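Local coordinates for protein hypothetical methylmalonyl-CoA decarboxylase alpha subunit (Sulfolobus tokodaii, PDB 1X0U) that is of unconfirmed function but belongs to the carboxyl transferase family, with a ClpP/crotonase-type fold and a six-chain assembly of identical subunits, at residues E57-A62 and I115-E120; E109-K114 and G137-E142. One frame throughout, in Å; residues are numbered along the deposited sequence.

Contact 1. Residues E57-A62 and I115-E120; sequences EIMTFA and IVRAYE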
loop_
_atom_site.group_PDB
_atom_site.type_symbol
_atom_site.label_atom_id
_atom_site.label_comp_id
_atom_site.label_asym_id
_atom_site.label_seq_id
_atom_site.Cartn_x
_atom_site.Cartn_y
_atom_site.Cartn_z
ATOM N N GLU A 57 -26.978 1.670 -25.704
ATOM C CA GLU A 57 -26.249 0.698 -26.495
ATOM C C GLU A 57 -24.913 1.201 -27.024
ATOM O O GLU A 57 -24.784 2.356 -27.415
ATOM C CB GLU A 57 -27.151 0.223 -27.643
ATOM C CG GLU A 57 -26.520 -0.749 -28.623
ATOM C CD GLU A 57 -27.559 -1.436 -29.494
ATOM O OE1 GLU A 57 -28.635 -0.850 -29.713
ATOM O OE2 GLU A 57 -27.303 -2.559 -29.965
ATOM N N ILE A 58 -23.911 0.326 -27.006
ATOM C CA ILE A 58 -22.588 0.661 -27.510
ATOM C C ILE A 58 -22.323 -0.276 -28.684
ATOM O O ILE A 58 -22.824 -1.405 -28.702
ATOM C CB ILE A 58 -21.481 0.440 -26.445
ATOM C CG1 ILE A 58 -21.466 -1.021 -26.000
ATOM C CG2 ILE A 58 -21.696 1.357 -25.257
ATOM C CD1 ILE A 58 -20.466 -1.318 -24.883
ATOM N N MET A 59 -21.541 0.192 -29.657
ATOM C CA MET A 59 -21.195 -0.599 -30.839
ATOM C C MET A 59 -22.412 -1.239 -31.479
ATOM O O MET A 59 -22.396 -2.418 -31.821
ATOM C CB MET A 59 -20.181 -1.682 -30.467
ATOM C CG MET A 59 -18.798 -1.141 -30.134
ATOM S SD MET A 59 -17.840 -2.269 -29.102
ATOM C CE MET A 59 -17.076 -3.365 -30.318
ATOM N N THR A 60 -23.463 -0.449 -31.652
ATOM C CA THR A 60 -24.701 -0.941 -32.247
ATOM C C THR A 60 -24.610 -1.302 -33.729
ATOM O O THR A 60 -25.291 -2.220 -34.186
ATOM C CB THR A 60 -25.844 0.077 -32.046
ATOM O OG1 THR A 60 -26.608 0.198 -33.253
ATOM C CG2 THR A 60 -25.291 1.420 -31.645
ATOM N N PHE A 61 -23.776 -0.595 -34.487
ATOM C CA PHE A 61 -23.647 -0.893 -35.908
ATOM C C PHE A 61 -22.467 -1.804 -36.230
ATOM O O PHE A 61 -22.327 -2.259 -37.365
ATOM C CB PHE A 61 -23.531 0.397 -36.716
ATOM C CG PHE A 61 -24.811 1.182 -36.804
ATOM C CD1 PHE A 61 -24.885 2.479 -36.302
ATOM C CD2 PHE A 61 -25.934 0.642 -37.426
ATOM C CE1 PHE A 61 -26.056 3.230 -36.421
ATOM C CE2 PHE A 61 -27.110 1.389 -37.550
ATOM C CZ PHE A 61 -27.169 2.685 -37.047
ATOM N N ALA A 62 -21.629 -2.084 -35.236
ATOM C CA ALA A 62 -20.458 -2.935 -35.442
ATOM C C ALA A 62 -20.805 -4.240 -36.149
ATOM O O ALA A 62 -21.694 -4.963 -35.720
ATOM C CB ALA A 62 -19.788 -3.229 -34.109
ATOM N N ILE A 115 -19.179 -7.937 -26.259
ATOM C CA ILE A 115 -19.450 -8.439 -24.923
ATOM C C ILE A 115 -18.269 -8.086 -24.010
ATOM O O ILE A 115 -18.461 -7.608 -22.895
ATOM C CB ILE A 115 -19.667 -9.974 -24.940
ATOM C CG1 ILE A 115 -20.939 -10.305 -25.721
ATOM C CG2 ILE A 115 -19.783 -10.517 -23.514
ATOM C CD1 ILE A 115 -21.312 -11.789 -25.687
ATOM N N VAL A 116 -17.055 -8.314 -24.502
ATOM C CA VAL A 116 -15.827 -8.027 -23.754
ATOM C C VAL A 116 -15.795 -6.552 -23.361
ATOM O O VAL A 116 -15.451 -6.211 -22.225
ATOM C CB VAL A 116 -14.560 -8.361 -24.609
ATOM C CG1 VAL A 116 -13.297 -7.770 -23.974
ATOM C CG2 VAL A 116 -14.405 -9.869 -24.744
ATOM N N ARG A 117 -16.156 -5.685 -24.307
ATOM C CA ARG A 117 -16.168 -4.246 -24.073
ATOM C C ARG A 117 -17.166 -3.865 -22.981
ATOM O O ARG A 117 -16.918 -2.945 -22.204
ATOM C CB ARG A 117 -16.480 -3.514 -25.386
ATOM C CG ARG A 117 -16.977 -2.080 -25.248
ATOM C CD ARG A 117 -16.001 -1.150 -24.550
ATOM N NE ARG A 117 -14.775 -0.928 -25.302
ATOM C CZ ARG A 117 -13.897 0.030 -25.020
ATOM N NH1 ARG A 117 -14.128 0.848 -24.000
ATOM N NH2 ARG A 117 -12.786 0.166 -25.746
ATOM N N ALA A 118 -18.291 -4.575 -22.923
ATOM C CA ALA A 118 -19.301 -4.315 -21.903
ATOM C C ALA A 118 -18.700 -4.671 -20.552
ATOM O O ALA A 118 -18.807 -3.908 -19.598
ATOM C CB ALA A 118 -20.548 -5.157 -22.158
ATOM N N TYR A 119 -18.067 -5.841 -20.481
ATOM C CA TYR A 119 -17.434 -6.286 -19.247
ATOM C C TYR A 119 -16.320 -5.347 -18.803
ATOM O O TYR A 119 -16.125 -5.149 -17.603
ATOM C CB TYR A 119 -16.851 -7.689 -19.400
ATOM C CG TYR A 119 -17.793 -8.799 -19.009
ATOM C CD1 TYR A 119 -18.501 -9.506 -19.974
ATOM C CD2 TYR A 119 -17.969 -9.153 -17.669
ATOM C CE1 TYR A 119 -19.359 -10.546 -19.623
ATOM C CE2 TYR A 119 -18.827 -10.192 -17.304
ATOM C CZ TYR A 119 -19.518 -10.886 -18.288
ATOM O OH TYR A 119 -20.352 -11.930 -17.957
ATOM N N GLU A 120 -15.581 -4.777 -19.758
ATOM C CA GLU A 120 -14.489 -3.864 -19.408
ATOM C C GLU A 120 -15.060 -2.595 -18.798
ATOM O O GLU A 120 -14.485 -2.022 -17.887
ATOM C CB GLU A 120 -13.652 -3.477 -20.639
ATOM C CG GLU A 120 -12.874 -4.605 -21.319
ATOM C CD GLU A 120 -12.034 -4.089 -22.491
ATOM O OE1 GLU A 120 -12.456 -3.104 -23.137
ATOM O OE2 GLU A 120 -10.964 -4.664 -22.773
#
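Ile58 and Met59 lie against Arg117 and Ala118 of a helix. The nearest CA atoms, Ile58 CA and Ala118 CA, are 8.2 Å apart. Residues 57-62 leave a short strand as an irregular loop, while 115-120 belongs to the middle of helix 109-125. Met59 has left-handed helical backbone angles (phi 49°). Both Ile58 and Met59 point their CB atoms toward the helix, although neighbours in sequence.

The contact is apolar and centres on the aliphatic stem of Arg117. Ile58 CD1 reaches Arg117 CG at 3.6 Å, and the two side chains cross at about a right angle. Met59 SD sits 4.0 Å from the same Arg117 CG and lies near Arg117 CB. The bend of the methionine at its last torsion (chi3 86°) turns CE aside, so that the sulfur does the touching. Bends at chi2 and chi3 turn the rest of Arg117 away from Ile58 and Met59, toward Glu120. Its charged end makes a long pairing: Arg117 NE to Glu120 OE1 is 3.8 Å, the oxygen above one guanidinium face, offset toward its rim, with no N-H pointing at it.

Ile58 also packs on Trp85 and Leu121. Asp486 and Lys420 of the second subunit pack on Ile58 and Met59, respectively. The helix is the crossover between parallel strands 91-98 and 129-133, a beta-alpha-beta unit of the crotonase-type fold, and the loop following strand 56-57 packs on it.

Contact 2. Residues E109-K114 and G137-E142; sequences ETHANK and GARIQE
Glu142 meets the amino end of helix 109-125 at Glu109. This helix is the crossover of a beta-alpha-beta unit in the crotonase-type fold, and loop 137-142 follows its second strand.

The direct hydrogen bond runs from Glu109 N to Glu142 OE1, 2.9 Å long and fairly straight at 165°. The N-H comes from the syn side of the oxygen, out of the carboxylate plane. Glu142 CG lies anti to its carbonyl carbon and the chain is extended beyond it (chi2 -175°), which carries the carboxylate to the helix end. Water 1 extends this hold by one residue: it accepts from Thr110 N and donates to Glu142 OE2 at 2.8 Å. One carboxylate thus serves two N-H groups of the first helical turn, one directly and one through water, and the helix end probably favours its negative charge.

A salt bridge also grips Glu142 OE2: Arg139 NH1 bonds to it at 3.0 Å, nearly along the C-O axis but tilted from the guanidinium plane and bent, at 133°. Thr64 OG1 also bonds to OE2, and Asp79 is a second salt-bridge partner of Arg139 NH1. Glu109 OE2 and Glu142 OE1, like charges, stand 4.5 Å apart. Glu109 OE1 makes a long, weak ion pair with Arg65 of the fourth subunit.

His111 is held chiefly by Gln98, at NE2, and by the Asp79 carbonyl, at ND1. His111 ND1 lies obliquely 4.2 Å from Arg139 NH2. Water 2 lies in plane at the edges of both groups, bonding weakly to His111 ND1 at 3.4 Å and Arg139 NH2 at 3.1 Å.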
loop_
_atom_site.group_PDB
_atom_site.type_symbol
_atom_site.label_atom_id
_atom_site.label_comp_id
_atom_site.label_asym_id
_atom_site.label_seq_id
_atom_site.Cartn_x
_atom_site.Cartn_y
_atom_site.Cartn_z
ATOM N N GLU A 109 -16.357 -12.997 -33.869
ATOM C CA GLU A 109 -15.227 -12.291 -33.274
ATOM C C GLU A 109 -15.673 -10.904 -32.815
ATOM O O GLU A 109 -15.404 -10.504 -31.688
ATOM C CB GLU A 109 -14.076 -12.148 -34.283
ATOM C CG GLU A 109 -12.773 -11.621 -33.668
ATOM C CD GLU A 109 -11.741 -11.226 -34.718
ATOM O OE1 GLU A 109 -10.592 -10.902 -34.347
ATOM O OE2 GLU A 109 -12.082 -11.231 -35.920
ATOM N N THR A 110 -16.348 -10.170 -33.694
ATOM C CA THR A 110 -16.839 -8.831 -33.362
ATOM C C THR A 110 -17.913 -8.955 -32.277
ATOM O O THR A 110 -18.030 -8.100 -31.397
ATOM C CB THR A 110 -17.440 -8.136 -34.606
ATOM O OG1 THR A 110 -16.435 -8.040 -35.621
ATOM C CG2 THR A 110 -17.940 -6.732 -34.260
ATOM N N HIS A 111 -18.684 -10.036 -32.363
ATOM C CA HIS A 111 -19.752 -10.354 -31.409
ATOM C C HIS A 111 -19.127 -10.488 -30.015
ATOM O O HIS A 111 -19.620 -9.922 -29.044
ATOM C CB HIS A 111 -20.424 -11.662 -31.853
ATOM C CG HIS A 111 -21.481 -12.177 -30.926
ATOM N ND1 HIS A 111 -22.710 -12.606 -31.381
ATOM C CD2 HIS A 111 -21.457 -12.450 -29.599
ATOM C CE1 HIS A 111 -23.393 -13.127 -30.378
ATOM N NE2 HIS A 111 -22.656 -13.044 -29.285
ATOM N N ALA A 112 -18.025 -11.222 -29.937
ATOM C CA ALA A 112 -17.320 -11.412 -28.676
ATOM C C ALA A 112 -16.756 -10.100 -28.123
ATOM O O ALA A 112 -16.941 -9.787 -26.943
ATOM C CB ALA A 112 -16.203 -12.428 -28.851
ATOM N N ASN A 113 -16.074 -9.329 -28.963
ATOM C CA ASN A 113 -15.495 -8.067 -28.497
ATOM C C ASN A 113 -16.522 -7.076 -27.945
ATOM O O ASN A 113 -16.199 -6.278 -27.061
ATOM C CB ASN A 113 -14.663 -7.411 -29.607
ATOM C CG ASN A 113 -13.505 -8.292 -30.048
ATOM O OD1 ASN A 113 -12.911 -8.996 -29.232
ATOM N ND2 ASN A 113 -13.177 -8.256 -31.337
ATOM N N LYS A 114 -17.751 -7.113 -28.457
ATOM C CA LYS A 114 -18.786 -6.221 -27.934
ATOM C C LYS A 114 -19.101 -6.631 -26.494
ATOM O O LYS A 114 -19.265 -5.789 -25.614
ATOM C CB LYS A 114 -20.054 -6.300 -28.777
ATOM C CG LYS A 114 -19.900 -5.728 -30.190
ATOM C CD LYS A 114 -21.219 -5.770 -30.952
ATOM C CE LYS A 114 -22.249 -4.834 -30.316
ATOM N NZ LYS A 114 -23.591 -4.938 -30.969
ATOM N N GLY A 137 -23.922 -21.286 -30.375
ATOM C CA GLY A 137 -22.525 -21.582 -30.110
ATOM C C GLY A 137 -21.548 -20.766 -30.928
ATOM O O GLY A 137 -21.851 -19.652 -31.350
ATOM N N ALA A 138 -20.365 -21.323 -31.163
ATOM C CA ALA A 138 -19.343 -20.620 -31.932
ATOM C C ALA A 138 -19.800 -20.404 -33.367
ATOM O O ALA A 138 -20.611 -21.169 -33.888
ATOM C CB ALA A 138 -18.051 -21.413 -31.921
ATOM N N ARG A 139 -19.303 -19.353 -34.005
ATOM C CA ARG A 139 -19.663 -19.135 -35.394
ATOM C C ARG A 139 -18.632 -19.958 -36.160
ATOM O O ARG A 139 -17.483 -19.543 -36.318
ATOM C CB ARG A 139 -19.571 -17.654 -35.776
ATOM C CG ARG A 139 -20.193 -17.367 -37.148
ATOM C CD ARG A 139 -20.358 -15.894 -37.403
ATOM N NE ARG A 139 -21.349 -15.284 -36.523
ATOM C CZ ARG A 139 -21.446 -13.973 -36.329
ATOM N NH1 ARG A 139 -20.611 -13.159 -36.953
ATOM N NH2 ARG A 139 -22.365 -13.477 -35.513
ATOM N N ILE A 140 -19.042 -21.145 -36.599
ATOM C CA ILE A 140 -18.145 -22.034 -37.315
ATOM C C ILE A 140 -17.478 -21.318 -38.489
ATOM O O ILE A 140 -16.288 -21.505 -38.726
ATOM C CB ILE A 140 -18.892 -23.314 -37.798
ATOM C CG1 ILE A 140 -19.471 -24.066 -36.593
ATOM C CG2 ILE A 140 -17.920 -24.271 -38.497
ATOM C CD1 ILE A 140 -20.546 -23.319 -35.854
ATOM N N GLN A 141 -18.233 -20.473 -39.189
ATOM C CA GLN A 141 -17.713 -19.719 -40.336
ATOM C C GLN A 141 -16.447 -18.895 -40.051
ATOM O O GLN A 141 -15.662 -18.612 -40.966
ATOM C CB GLN A 141 -18.796 -18.791 -40.902
ATOM C CG GLN A 141 -20.065 -19.495 -41.378
ATOM C CD GLN A 141 -21.180 -19.487 -40.331
ATOM O OE1 GLN A 141 -20.991 -19.920 -39.193
ATOM N NE2 GLN A 141 -22.349 -18.999 -40.724
ATOM N N GLU A 142 -16.244 -18.513 -38.792
ATOM C CA GLU A 142 -15.071 -17.721 -38.424
ATOM C C GLU A 142 -13.927 -18.541 -37.835
ATOM O O GLU A 142 -12.924 -17.999 -37.380
ATOM C CB GLU A 142 -15.483 -16.589 -37.477
ATOM C CG GLU A 142 -16.260 -15.487 -38.193
ATOM C CD GLU A 142 -16.586 -14.304 -37.308
ATOM O OE1 GLU A 142 -15.695 -13.850 -36.557
ATOM O OE2 GLU A 142 -17.730 -13.814 -37.378
HETATM O O HOH W 1 -17.472 -11.271 -36.245
HETATM O O HOH W 2 -24.828 -13.770 -33.727
#

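Overall arrangement
Contacts 1 and 2 share helix 109-125. Contact 2 uses its first turns and contact 1 the turns that follow; their centres are 13 Å apart. Their segments alternate along the chain. They also touch directly: Ala62 CB of contact 1 lies 4.0 Å from Thr110 CG2 of contact 2, and Lys114 packs on Met59. The loop running on from residue 62 supplies Thr63 O to Thr110 OG1 and Thr64 OG1 to Glu142. Contact 1 is apolar, whereas contact 2 rests on a backbone hydrogen bond, charges and waters. Each lies near subunit boundaries, contact 1 against the second subunit and contact 2 by the third and fourth.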